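Local coordinates for protein phospho-furanose lactonase (Mycoplasma synoviae, PDB 3MSR) that hydrolyses phosphorylated furanose lactones such as D-xylono-1,4-lactone 5-phosphate, and also carboxy 1,4-lactones, with two zinc ions held in a TIM-barrel amidohydrolase fold, at residues M97-H102 against A149-I154; I154-G159 against L168-V173; T193-V198 against E227-E232. One frame throughout, in Å; residues are numbered along the deposited sequence.

Interaction 1: residues M97-H102 against A149-I154; sequences MSTGFH and AKAGII
Thr99 donates its backbone N-H to Ile153 O, the N and O atoms 2.9 Å apart. A second backbone bond, from Gly152 N to Met97 O, is also 2.9 Å long. The first joins neighbouring parallel strands of the barrel, where Thr99 and Ile154 pair in register; the second fastens the residue leading into strand 153-157. On their shared face, Thr99 CG2 rests 3.9 Å from Ile154 CG1, the two side chains crossing at a slant. The same CG1 of Ile154 packs directly on the backbone of Gly100, 3.6 Å from its CA. On the other face, Ser98 CB meets Ile153 CG2 at 3.7 Å. Ser98 OG, swung away from its own N (chi1 -179°), reaches forward along its own strand and donates in plane to a lone pair of Thr99 O at 2.8 Å. Further out, a water accepts from Met97 N and donates to Lys150 O, bridging the segments just ahead of strand 153-157, while Glu129 of helix 119-131 hydrogen-bonds the hydroxyl of Thr99. Backbone bonds, the serine hydroxyl and a water thus pair the polar atoms described here, and the strand that goes on to the zinc-binding Lys155 is held in register with its neighbour.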
HETATM    1  N   MSE A  97       5.226  -7.170   3.340  1.00  9.32           N
HETATM    2  CA  MSE A  97       5.252  -6.001   4.227  1.00 10.55           C
HETATM    3  C   MSE A  97       5.929  -4.788   3.625  1.00  9.93           C
HETATM    4  O   MSE A  97       6.589  -4.883   2.608  1.00 10.09           O
HETATM    5  CB  MSE A  97       5.884  -6.344   5.584  1.00  8.89           C
HETATM    6  CG  MSE A  97       4.957  -7.292   6.406  1.00  9.66           C
HETATM    7 SE   MSE A  97       5.867  -7.787   8.132  1.00 23.72          SE
HETATM    8  CE  MSE A  97       5.461  -6.160   9.229  1.00 10.33           C
ATOM      9  N   SER A  98       5.784  -3.649   4.285  1.00  9.03           N
ATOM     10  CA  SER A  98       6.260  -2.396   3.706  1.00 10.43           C
ATOM     11  C   SER A  98       7.409  -1.711   4.502  1.00  8.57           C
ATOM     12  O   SER A  98       7.478  -1.828   5.727  1.00  8.17           O
ATOM     13  CB  SER A  98       5.084  -1.433   3.599  1.00  8.72           C
ATOM     14  OG  SER A  98       5.511  -0.196   3.006  1.00 12.32           O
ATOM     15  N   THR A  99       8.265  -0.978   3.802  1.00  7.85           N
ATOM     16  CA  THR A  99       9.163  -0.038   4.459  1.00  7.78           C
ATOM     17  C   THR A  99       8.654   1.388   4.222  1.00 10.55           C
ATOM     18  O   THR A  99       7.495   1.548   3.821  1.00  8.37           O
ATOM     19  CB  THR A  99      10.642  -0.283   4.075  1.00  9.24           C
ATOM     20  OG1 THR A  99      11.485   0.541   4.897  1.00  9.73           O
ATOM     21  CG2 THR A  99      10.926  -0.094   2.570  1.00  8.78           C
ATOM     22  N   GLY A 100       9.460   2.423   4.482  1.00  8.55           N
ATOM     23  CA  GLY A 100       9.076   3.775   4.090  1.00  7.79           C
ATOM     24  C   GLY A 100       8.287   4.545   5.145  1.00  9.15           C
ATOM     25  O   GLY A 100       8.489   4.337   6.320  1.00 10.80           O
ATOM     26  N   PHE A 101       7.343   5.373   4.730  1.00  8.07           N
ATOM     27  CA  PHE A 101       6.751   6.379   5.612  1.00 10.57           C
ATOM     28  C   PHE A 101       5.292   6.563   5.345  1.00 10.45           C
ATOM     29  O   PHE A 101       4.846   6.318   4.231  1.00 11.19           O
ATOM     30  CB  PHE A 101       7.443   7.722   5.321  1.00  9.51           C
ATOM     31  CG  PHE A 101       8.863   7.713   5.777  1.00 11.16           C
ATOM     32  CD1 PHE A 101       9.151   7.961   7.120  1.00  9.13           C
ATOM     33  CD2 PHE A 101       9.872   7.310   4.915  1.00  9.19           C
ATOM     34  CE1 PHE A 101      10.443   7.857   7.591  1.00 11.92           C
ATOM     35  CE2 PHE A 101      11.173   7.189   5.375  1.00  9.96           C
ATOM     36  CZ  PHE A 101      11.467   7.468   6.723  1.00 10.54           C
ATOM     37  N   HIS A 102       4.567   7.067   6.334  1.00 11.90           N
ATOM     38  CA  HIS A 102       3.188   7.529   6.137  1.00 12.62           C
ATOM     39  C   HIS A 102       3.172   9.043   5.838  1.00 13.59           C
ATOM     40  O   HIS A 102       4.196   9.640   5.557  1.00 11.29           O
ATOM     41  CB  HIS A 102       2.373   7.259   7.397  1.00 14.29           C
ATOM     42  CG  HIS A 102       0.957   6.836   7.123  1.00 19.33           C
ATOM     43  ND1 HIS A 102       0.106   7.558   6.306  1.00 22.28           N
ATOM     44  CD2 HIS A 102       0.232   5.782   7.583  1.00 19.26           C
ATOM     45  CE1 HIS A 102      -1.078   6.967   6.274  1.00 21.47           C
ATOM     46  NE2 HIS A 102      -1.029   5.887   7.037  1.00 21.84           N
ATOM     47  N   ALA A 149      13.174 -11.691   7.623  1.00 11.51           N
ATOM     48  CA  ALA A 149      12.142 -11.237   6.706  1.00 12.14           C
ATOM     49  C   ALA A 149      12.479  -9.848   6.136  1.00 13.95           C
ATOM     50  O   ALA A 149      12.887  -8.933   6.900  1.00 12.63           O
ATOM     51  CB  ALA A 149      10.764 -11.200   7.406  1.00 11.97           C
ATOM     52  N   LYS A 150      12.271  -9.688   4.818  1.00  9.06           N
ATOM     53  CA  LYS A 150      12.483  -8.409   4.114  1.00 11.16           C
ATOM     54  C   LYS A 150      11.173  -7.786   3.701  1.00 11.53           C
ATOM     55  O   LYS A 150      10.180  -8.508   3.478  1.00 11.99           O
ATOM     56  CB  LYS A 150      13.369  -8.605   2.856  1.00  8.78           C
ATOM     57  CG  LYS A 150      14.746  -9.111   3.254  1.00 13.16           C
ATOM     58  CD  LYS A 150      15.499  -9.650   2.047  1.00 15.92           C
ATOM     59  CE  LYS A 150      16.567 -10.620   2.493  1.00 17.68           C
ATOM     60  NZ  LYS A 150      17.330 -11.039   1.282  1.00 28.57           N
ATOM     61  N   ALA A 151      11.183  -6.464   3.552  1.00  9.62           N
ATOM     62  CA  ALA A 151      10.042  -5.742   3.012  1.00  9.61           C
ATOM     63  C   ALA A 151       9.967  -5.990   1.507  1.00 10.30           C
ATOM     64  O   ALA A 151      10.994  -6.177   0.861  1.00  8.71           O
ATOM     65  CB  ALA A 151      10.229  -4.276   3.244  1.00 10.11           C
ATOM     66  N   GLY A 152       8.771  -5.943   0.931  1.00  9.78           N
ATOM     67  CA  GLY A 152       8.644  -6.104  -0.529  1.00  8.35           C
ATOM     68  C   GLY A 152       7.990  -4.939  -1.247  1.00  9.21           C
ATOM     69  O   GLY A 152       7.565  -5.076  -2.405  1.00 10.72           O
ATOM     70  N   ILE A 153       7.917  -3.786  -0.578  1.00  8.92           N
ATOM     71  CA  ILE A 153       7.278  -2.587  -1.138  1.00 10.27           C
ATOM     72  C   ILE A 153       7.638  -1.376  -0.230  1.00 10.59           C
ATOM     73  O   ILE A 153       7.999  -1.560   0.952  1.00 10.13           O
ATOM     74  CB  ILE A 153       5.732  -2.775  -1.214  1.00  8.74           C
ATOM     75  CG1 ILE A 153       5.063  -1.679  -2.052  1.00  9.09           C
ATOM     76  CG2 ILE A 153       5.121  -2.844   0.205  1.00  7.79           C
ATOM     77  CD1 ILE A 153       3.592  -1.988  -2.417  1.00 10.02           C
ATOM     78  N   ILE A 154       7.538  -0.155  -0.758  1.00  8.82           N
ATOM     79  CA  ILE A 154       7.834   1.019   0.051  1.00  9.44           C
ATOM     80  C   ILE A 154       6.630   1.940   0.017  1.00 10.80           C
ATOM     81  O   ILE A 154       5.994   2.102  -1.039  1.00 10.09           O
ATOM     82  CB  ILE A 154       9.117   1.800  -0.411  1.00  9.50           C
ATOM     83  CG1 ILE A 154       9.440   2.920   0.603  1.00  9.39           C
ATOM     84  CG2 ILE A 154       8.966   2.375  -1.819  1.00  7.01           C
ATOM     85  CD1 ILE A 154      10.948   3.328   0.640  1.00  6.95           C
TER
HETATM   86  O   HOH W   1       7.544  -8.459   2.363  1.00  8.17           O

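Interaction 2: residues I154-G159 against L168-V173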
ATOM      1  N   ILE A 154       7.538  -0.155  -0.758  1.00  8.82           N
ATOM      2  CA  ILE A 154       7.834   1.019   0.051  1.00  9.44           C
ATOM      3  C   ILE A 154       6.630   1.940   0.017  1.00 10.80           C
ATOM      4  O   ILE A 154       5.994   2.102  -1.039  1.00 10.09           O
ATOM      5  CB  ILE A 154       9.117   1.800  -0.411  1.00  9.50           C
ATOM      6  CG1 ILE A 154       9.440   2.920   0.603  1.00  9.39           C
ATOM      7  CG2 ILE A 154       8.966   2.375  -1.819  1.00  7.01           C
ATOM      8  CD1 ILE A 154      10.948   3.328   0.640  1.00  6.95           C
ATOM      9  N   LYS A 155       6.302   2.512   1.171  1.00  8.05           N
ATOM     10  CA  LYS A 155       5.165   3.386   1.268  1.00  8.47           C
ATOM     11  C   LYS A 155       5.630   4.828   1.340  1.00  9.73           C
ATOM     12  O   LYS A 155       6.742   5.109   1.799  1.00 10.05           O
ATOM     13  CB  LYS A 155       4.345   3.039   2.513  1.00  9.62           C
ATOM     14  CG  LYS A 155       2.999   3.689   2.520  1.00 10.53           C
ATOM     15  CD  LYS A 155       2.226   3.379   3.802  1.00 11.48           C
ATOM     16  CE  LYS A 155       0.754   3.823   3.655  1.00 13.78           C
ATOM     17  NZ  LYS A 155      -0.179   3.176   4.643  1.00 20.88           N
ATOM     18  N   ALA A 156       4.775   5.737   0.860  1.00 10.41           N
ATOM     19  CA  ALA A 156       4.765   7.165   1.214  1.00 11.10           C
ATOM     20  C   ALA A 156       3.308   7.595   1.390  1.00 10.66           C
ATOM     21  O   ALA A 156       2.418   6.823   1.087  1.00 10.09           O
ATOM     22  CB  ALA A 156       5.457   8.055   0.129  1.00 10.52           C
ATOM     23  N   GLY A 157       3.076   8.809   1.885  1.00 10.78           N
ATOM     24  CA  GLY A 157       1.729   9.335   2.065  1.00 12.19           C
ATOM     25  C   GLY A 157       1.688  10.852   1.934  1.00 12.14           C
ATOM     26  O   GLY A 157       2.675  11.544   2.229  1.00 11.44           O
ATOM     27  N   THR A 158       0.566  11.379   1.459  1.00 12.90           N
ATOM     28  CA  THR A 158       0.382  12.817   1.355  1.00 11.12           C
ATOM     29  C   THR A 158      -0.873  13.228   2.162  1.00 11.90           C
ATOM     30  O   THR A 158      -1.770  12.409   2.405  1.00 11.75           O
ATOM     31  CB  THR A 158       0.342  13.291  -0.134  1.00 12.40           C
ATOM     32  OG1 THR A 158      -0.615  12.519  -0.870  1.00 14.14           O
ATOM     33  CG2 THR A 158       1.685  13.092  -0.792  1.00 12.67           C
ATOM     34  N   GLY A 159      -0.944  14.490   2.574  1.00  9.91           N
ATOM     35  CA  GLY A 159      -2.024  14.939   3.449  1.00  9.96           C
ATOM     36  C   GLY A 159      -3.112  15.563   2.606  1.00 10.87           C
ATOM     37  O   GLY A 159      -3.063  15.492   1.372  1.00 11.06           O
ATOM     38  N   LEU A 168       7.090  15.394   0.230  1.00 10.84           N
ATOM     39  CA  LEU A 168       7.893  15.359  -1.004  1.00 11.80           C
ATOM     40  C   LEU A 168       9.237  14.662  -0.718  1.00 11.92           C
ATOM     41  O   LEU A 168       9.724  13.869  -1.523  1.00 11.43           O
ATOM     42  CB  LEU A 168       8.152  16.764  -1.555  1.00  9.92           C
ATOM     43  CG  LEU A 168       8.915  16.791  -2.910  1.00 12.09           C
ATOM     44  CD1 LEU A 168       8.237  15.879  -3.947  1.00 11.41           C
ATOM     45  CD2 LEU A 168       8.998  18.229  -3.458  1.00 11.74           C
ATOM     46  N   LYS A 169       9.842  14.965   0.428  1.00 11.50           N
ATOM     47  CA  LYS A 169      11.031  14.225   0.865  1.00 11.64           C
ATOM     48  C   LYS A 169      10.764  12.685   0.941  1.00 10.36           C
ATOM     49  O   LYS A 169      11.536  11.887   0.427  1.00  9.93           O
ATOM     50  CB  LYS A 169      11.560  14.800   2.207  1.00 10.25           C
ATOM     51  CG  LYS A 169      12.782  14.060   2.779  1.00 10.10           C
ATOM     52  CD  LYS A 169      13.301  14.691   4.083  1.00 13.11           C
ATOM     53  CE  LYS A 169      14.611  14.048   4.581  1.00 12.03           C
ATOM     54  NZ  LYS A 169      15.097  14.737   5.801  1.00 14.60           N
ATOM     55  N   ALA A 170       9.654  12.284   1.545  1.00  9.61           N
ATOM     56  CA  ALA A 170       9.319  10.848   1.610  1.00 11.55           C
ATOM     57  C   ALA A 170       9.049  10.218   0.229  1.00 10.42           C
ATOM     58  O   ALA A 170       9.359   9.053   0.006  1.00  9.41           O
ATOM     59  CB  ALA A 170       8.127  10.618   2.528  1.00  9.65           C
ATOM     60  N   LEU A 171       8.481  10.994  -0.692  1.00  9.37           N
ATOM     61  CA  LEU A 171       8.287  10.515  -2.051  1.00  9.63           C
ATOM     62  C   LEU A 171       9.643  10.336  -2.716  1.00 10.61           C
ATOM     63  O   LEU A 171       9.818   9.439  -3.517  1.00  9.20           O
ATOM     64  CB  LEU A 171       7.443  11.505  -2.867  1.00  8.99           C
ATOM     65  CG  LEU A 171       5.960  11.528  -2.484  1.00 12.03           C
ATOM     66  CD1 LEU A 171       5.274  12.752  -3.138  1.00  7.62           C
ATOM     67  CD2 LEU A 171       5.259  10.197  -2.887  1.00  7.24           C
ATOM     68  N   GLU A 172      10.593  11.235  -2.434  1.00 11.29           N
ATOM     69  CA  GLU A 172      11.934  11.080  -3.005  1.00 12.58           C
ATOM     70  C   GLU A 172      12.586   9.813  -2.461  1.00  9.51           C
ATOM     71  O   GLU A 172      13.204   9.070  -3.216  1.00 12.05           O
ATOM     72  CB  GLU A 172      12.833  12.278  -2.711  1.00 11.64           C
ATOM     73  CG  GLU A 172      14.273  12.030  -3.228  1.00 13.31           C
ATOM     74  CD  GLU A 172      15.172  13.288  -3.201  1.00 16.95           C
ATOM     75  OE1 GLU A 172      14.656  14.442  -3.063  1.00 14.62           O
ATOM     76  OE2 GLU A 172      16.399  13.102  -3.287  1.00 15.49           O
ATOM     77  N   VAL A 173      12.441   9.577  -1.158  1.00  9.67           N
ATOM     78  CA  VAL A 173      12.868   8.315  -0.533  1.00 10.28           C
ATOM     79  C   VAL A 173      12.257   7.073  -1.223  1.00 10.38           C
ATOM     80  O   VAL A 173      12.956   6.114  -1.492  1.00  9.95           O
ATOM     81  CB  VAL A 173      12.577   8.267   1.014  1.00  8.59           C
ATOM     82  CG1 VAL A 173      13.009   6.886   1.639  1.00  8.33           C
ATOM     83  CG2 VAL A 173      13.333   9.405   1.738  1.00  9.96           C
TER
HETATM   84  O   HOH W   2       9.157   6.629   1.659  1.00 10.05           O
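A beta-alpha-beta unit of the TIM barrel, strand 153-157 followed by helix 165-181 and strand 185-188, supplies this contact: the strand runs nearly antiparallel to the helix that returns over its outer side. The axes of the short segments approach to 7.7 Å at an angle of 163°, with Ala156 at the nearest approach of the backbones, opposite Leu171. Ala156 CB points to the helix and touches Leu171 CD2 at 3.7 Å, with Ala170 CB a little farther off at 4.4 Å. Leu171 reaches it by way of its side-chain end: CG lies opposite the carbonyl carbon (chi1 -73°), and one methyl comes in against the alanine while the other, CD1, approaches Thr158 CG2. Toward the start of the strand, Ile154 extends CD1 to the helix, 4.2 Å from Val173 CG1. A water spans the gap beside these apolar groups, donating to Lys155 O and to Ala170 O, each at 2.9 Å. The side chain of Lys155 leaves on the opposite side of the strand, into the barrel, where as N6-carboxylysine it binds both zinc ions through its carbamate. Alternation along the strand therefore divides the chemistry: methyl groups and a bridging water seat the helix outside, while the metal ligand is presented inside.

Interaction 3: residues T193-V198 against E227-E232; sequences TMALEV and EKVIKE
Ala195, just after the N-cap residue Met194, turns its CB toward helix 223-233 and meets Val229 CG2 at 4.3 Å. Leu196 carries most of the contact. Its backbone N lies 3.9 Å from Val229 CG2 and is hydrogen-bonded to the hydroxyl of Tyr225, one turn earlier on the partner helix. With CG directed away from the backbone N (chi1 -177°), the leucine side chain leans over the neighbouring helix and its two methyls part. Leu196 CD2 packs 3.7 Å from Lys228 CE, whereas Leu196 CD1 lies 3.8 Å from Glu232 OE1. Here two consecutive outer helices of the barrel, 195-205 and 223-233, lie side by side with strand 212-215 between them in the chain. Lys228 and Glu232, one turn apart, are themselves joined by a salt bridge: Lys228 NZ meets Glu232 OE2 at 2.7 Å on the syn side, 28° out of the carboxylate plane. The pair borders the leucine with the aliphatic part of the lysine on the one hand and a carboxylate oxygen on the other. Val198, farther along, turns instead to Ile214 of strand 212-215 and to Thr158.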
ATOM      1  N   THR A 193      -6.793  13.111  -2.561  1.00 10.49           N
ATOM      2  CA  THR A 193      -6.266  14.364  -3.132  1.00  9.63           C
ATOM      3  C   THR A 193      -4.791  14.251  -3.547  1.00  9.20           C
ATOM      4  O   THR A 193      -4.017  13.474  -2.953  1.00  8.24           O
ATOM      5  CB  THR A 193      -6.411  15.541  -2.123  1.00 10.94           C
ATOM      6  OG1 THR A 193      -5.675  15.250  -0.920  1.00  9.64           O
ATOM      7  CG2 THR A 193      -7.907  15.775  -1.757  1.00  8.94           C
HETATM    8  N   MSE A 194      -4.421  15.038  -4.552  1.00  8.41           N
HETATM    9  CA  MSE A 194      -3.025  15.189  -5.025  1.00 11.54           C
HETATM   10  C   MSE A 194      -2.515  13.906  -5.663  1.00  9.95           C
HETATM   11  O   MSE A 194      -1.324  13.699  -5.754  1.00 10.98           O
HETATM   12  CB  MSE A 194      -2.055  15.586  -3.877  1.00  8.39           C
HETATM   13  CG  MSE A 194      -2.557  16.757  -3.021  1.00 11.76           C
HETATM   14 SE   MSE A 194      -2.827  18.386  -4.147  1.00 30.67          SE
HETATM   15  CE  MSE A 194      -0.925  18.804  -4.594  1.00 15.69           C
ATOM     16  N   ALA A 195      -3.410  13.026  -6.069  1.00 10.73           N
ATOM     17  CA  ALA A 195      -2.971  11.789  -6.711  1.00 10.71           C
ATOM     18  C   ALA A 195      -2.196  12.059  -8.008  1.00 10.02           C
ATOM     19  O   ALA A 195      -1.155  11.474  -8.254  1.00 10.27           O
ATOM     20  CB  ALA A 195      -4.159  10.888  -6.991  1.00  8.99           C
ATOM     21  N   LEU A 196      -2.713  12.934  -8.845  1.00  9.32           N
ATOM     22  CA  LEU A 196      -2.025  13.260 -10.093  1.00 11.98           C
ATOM     23  C   LEU A 196      -0.571  13.732  -9.827  1.00 11.11           C
ATOM     24  O   LEU A 196       0.369  13.329 -10.505  1.00 11.06           O
ATOM     25  CB  LEU A 196      -2.817  14.344 -10.844  1.00 11.50           C
ATOM     26  CG  LEU A 196      -2.284  14.770 -12.225  1.00 18.52           C
ATOM     27  CD1 LEU A 196      -2.353  13.568 -13.196  1.00 14.04           C
ATOM     28  CD2 LEU A 196      -3.084  15.994 -12.771  1.00 15.58           C
ATOM     29  N   GLU A 197      -0.411  14.575  -8.806  1.00 11.12           N
ATOM     30  CA  GLU A 197       0.879  15.193  -8.500  1.00 12.58           C
ATOM     31  C   GLU A 197       1.835  14.187  -7.889  1.00 12.08           C
ATOM     32  O   GLU A 197       3.019  14.175  -8.208  1.00 10.39           O
ATOM     33  CB  GLU A 197       0.683  16.404  -7.558  1.00 10.13           C
ATOM     34  CG  GLU A 197      -0.035  17.600  -8.251  1.00 14.57           C
ATOM     35  CD  GLU A 197      -1.487  17.327  -8.632  1.00 15.41           C
ATOM     36  OE1 GLU A 197      -2.217  16.717  -7.822  1.00 15.55           O
ATOM     37  OE2 GLU A 197      -1.915  17.750  -9.739  1.00 16.30           O
ATOM     38  N   VAL A 198       1.306  13.333  -7.012  1.00 10.96           N
ATOM     39  CA  VAL A 198       2.121  12.262  -6.439  1.00 10.86           C
ATOM     40  C   VAL A 198       2.719  11.420  -7.568  1.00 11.49           C
ATOM     41  O   VAL A 198       3.934  11.149  -7.579  1.00 11.02           O
ATOM     42  CB  VAL A 198       1.261  11.362  -5.553  1.00  9.70           C
ATOM     43  CG1 VAL A 198       1.958  10.050  -5.310  1.00 10.21           C
ATOM     44  CG2 VAL A 198       0.894  12.078  -4.231  1.00  9.35           C
ATOM     45  N   GLU A 227      -9.675   8.674 -14.319  1.00  8.81           N
ATOM     46  CA  GLU A 227      -9.270   8.487 -15.687  1.00  9.64           C
ATOM     47  C   GLU A 227      -8.097   9.399 -16.077  1.00 10.03           C
ATOM     48  O   GLU A 227      -7.176   8.986 -16.775  1.00 11.21           O
ATOM     49  CB  GLU A 227     -10.472   8.795 -16.582  1.00 11.22           C
ATOM     50  CG  GLU A 227     -10.180   8.736 -18.072  1.00 12.97           C
ATOM     51  CD  GLU A 227     -11.409   9.104 -18.908  1.00 16.25           C
ATOM     52  OE1 GLU A 227     -12.265   9.894 -18.448  1.00 15.39           O
ATOM     53  OE2 GLU A 227     -11.525   8.588 -20.029  1.00 21.11           O
ATOM     54  N   LYS A 228      -8.159  10.659 -15.681  1.00 10.86           N
ATOM     55  CA  LYS A 228      -7.069  11.599 -15.936  1.00  9.75           C
ATOM     56  C   LYS A 228      -5.761  11.055 -15.326  1.00 10.79           C
ATOM     57  O   LYS A 228      -4.714  11.026 -15.983  1.00 10.35           O
ATOM     58  CB  LYS A 228      -7.385  12.930 -15.281  1.00 11.75           C
ATOM     59  CG  LYS A 228      -6.343  14.041 -15.616  1.00 13.36           C
ATOM     60  CD  LYS A 228      -6.759  15.370 -14.999  1.00 11.45           C
ATOM     61  CE  LYS A 228      -5.703  16.453 -15.388  1.00 15.50           C
ATOM     62  NZ  LYS A 228      -5.688  16.872 -16.837  1.00 11.46           N
ATOM     63  N   VAL A 229      -5.819  10.609 -14.069  1.00  9.98           N
ATOM     64  CA  VAL A 229      -4.600  10.076 -13.435  1.00 11.55           C
ATOM     65  C   VAL A 229      -4.011   8.858 -14.185  1.00 10.48           C
ATOM     66  O   VAL A 229      -2.819   8.821 -14.505  1.00 11.82           O
ATOM     67  CB  VAL A 229      -4.794   9.739 -11.940  1.00 10.92           C
ATOM     68  CG1 VAL A 229      -3.519   9.036 -11.375  1.00  7.22           C
ATOM     69  CG2 VAL A 229      -5.108  11.017 -11.173  1.00  9.18           C
ATOM     70  N   ILE A 230      -4.855   7.880 -14.484  1.00 10.05           N
ATOM     71  CA  ILE A 230      -4.389   6.692 -15.157  1.00  9.91           C
ATOM     72  C   ILE A 230      -3.816   7.048 -16.550  1.00 11.22           C
ATOM     73  O   ILE A 230      -2.707   6.662 -16.911  1.00 12.15           O
ATOM     74  CB  ILE A 230      -5.517   5.690 -15.236  1.00 10.00           C
ATOM     75  CG1 ILE A 230      -5.755   5.087 -13.845  1.00  9.60           C
ATOM     76  CG2 ILE A 230      -5.183   4.559 -16.173  1.00  9.34           C
ATOM     77  CD1 ILE A 230      -7.135   4.431 -13.751  1.00  9.30           C
ATOM     78  N   LYS A 231      -4.555   7.829 -17.313  1.00 10.88           N
ATOM     79  CA  LYS A 231      -4.141   8.102 -18.675  1.00 12.38           C
ATOM     80  C   LYS A 231      -2.920   8.981 -18.780  1.00 12.95           C
ATOM     81  O   LYS A 231      -2.137   8.801 -19.706  1.00 15.29           O
ATOM     82  CB  LYS A 231      -5.297   8.701 -19.494  1.00 12.93           C
ATOM     83  CG  LYS A 231      -6.454   7.697 -19.783  1.00 12.48           C
ATOM     84  CD  LYS A 231      -7.514   8.353 -20.711  1.00 13.59           C
ATOM     85  CE  LYS A 231      -8.448   7.311 -21.318  1.00 16.83           C
ATOM     86  NZ  LYS A 231      -9.606   7.894 -22.072  1.00 19.83           N
ATOM     87  N   GLU A 232      -2.745   9.949 -17.875  1.00 10.85           N
ATOM     88  CA  GLU A 232      -1.609  10.851 -18.007  1.00 11.01           C
ATOM     89  C   GLU A 232      -0.363  10.284 -17.398  1.00 12.46           C
ATOM     90  O   GLU A 232       0.721  10.698 -17.766  1.00 13.51           O
ATOM     91  CB  GLU A 232      -1.870  12.230 -17.385  1.00 13.13           C
ATOM     92  CG  GLU A 232      -2.967  13.004 -18.155  1.00 16.06           C
ATOM     93  CD  GLU A 232      -3.194  14.423 -17.644  1.00 16.75           C
ATOM     94  OE1 GLU A 232      -2.456  14.885 -16.739  1.00 21.96           O
ATOM     95  OE2 GLU A 232      -4.132  15.074 -18.164  1.00 20.19           O
TER

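From the N terminus, the chain first completes interaction 1, which closes off the 46 residues between 97-102 and 149-154, helix 119-131 included. Interaction 2 opens at its last residue, Ile154, and closes a far shorter loop as helix 165-181 folds back on the strand. Interaction 3 comes last, bringing helix 223-233 beside helix 195-205 after the chain has passed through strand 212-215. The three follow one another in series, without nesting or crossing. Lys155 lies at the join of the first two, its backbone probably hydrogen-bonded to Thr99 and Phe101. Interactions 2 and 3 meet where Val198 packs against Thr158 and Leu171, linking inner sheet, covering helix and next helix.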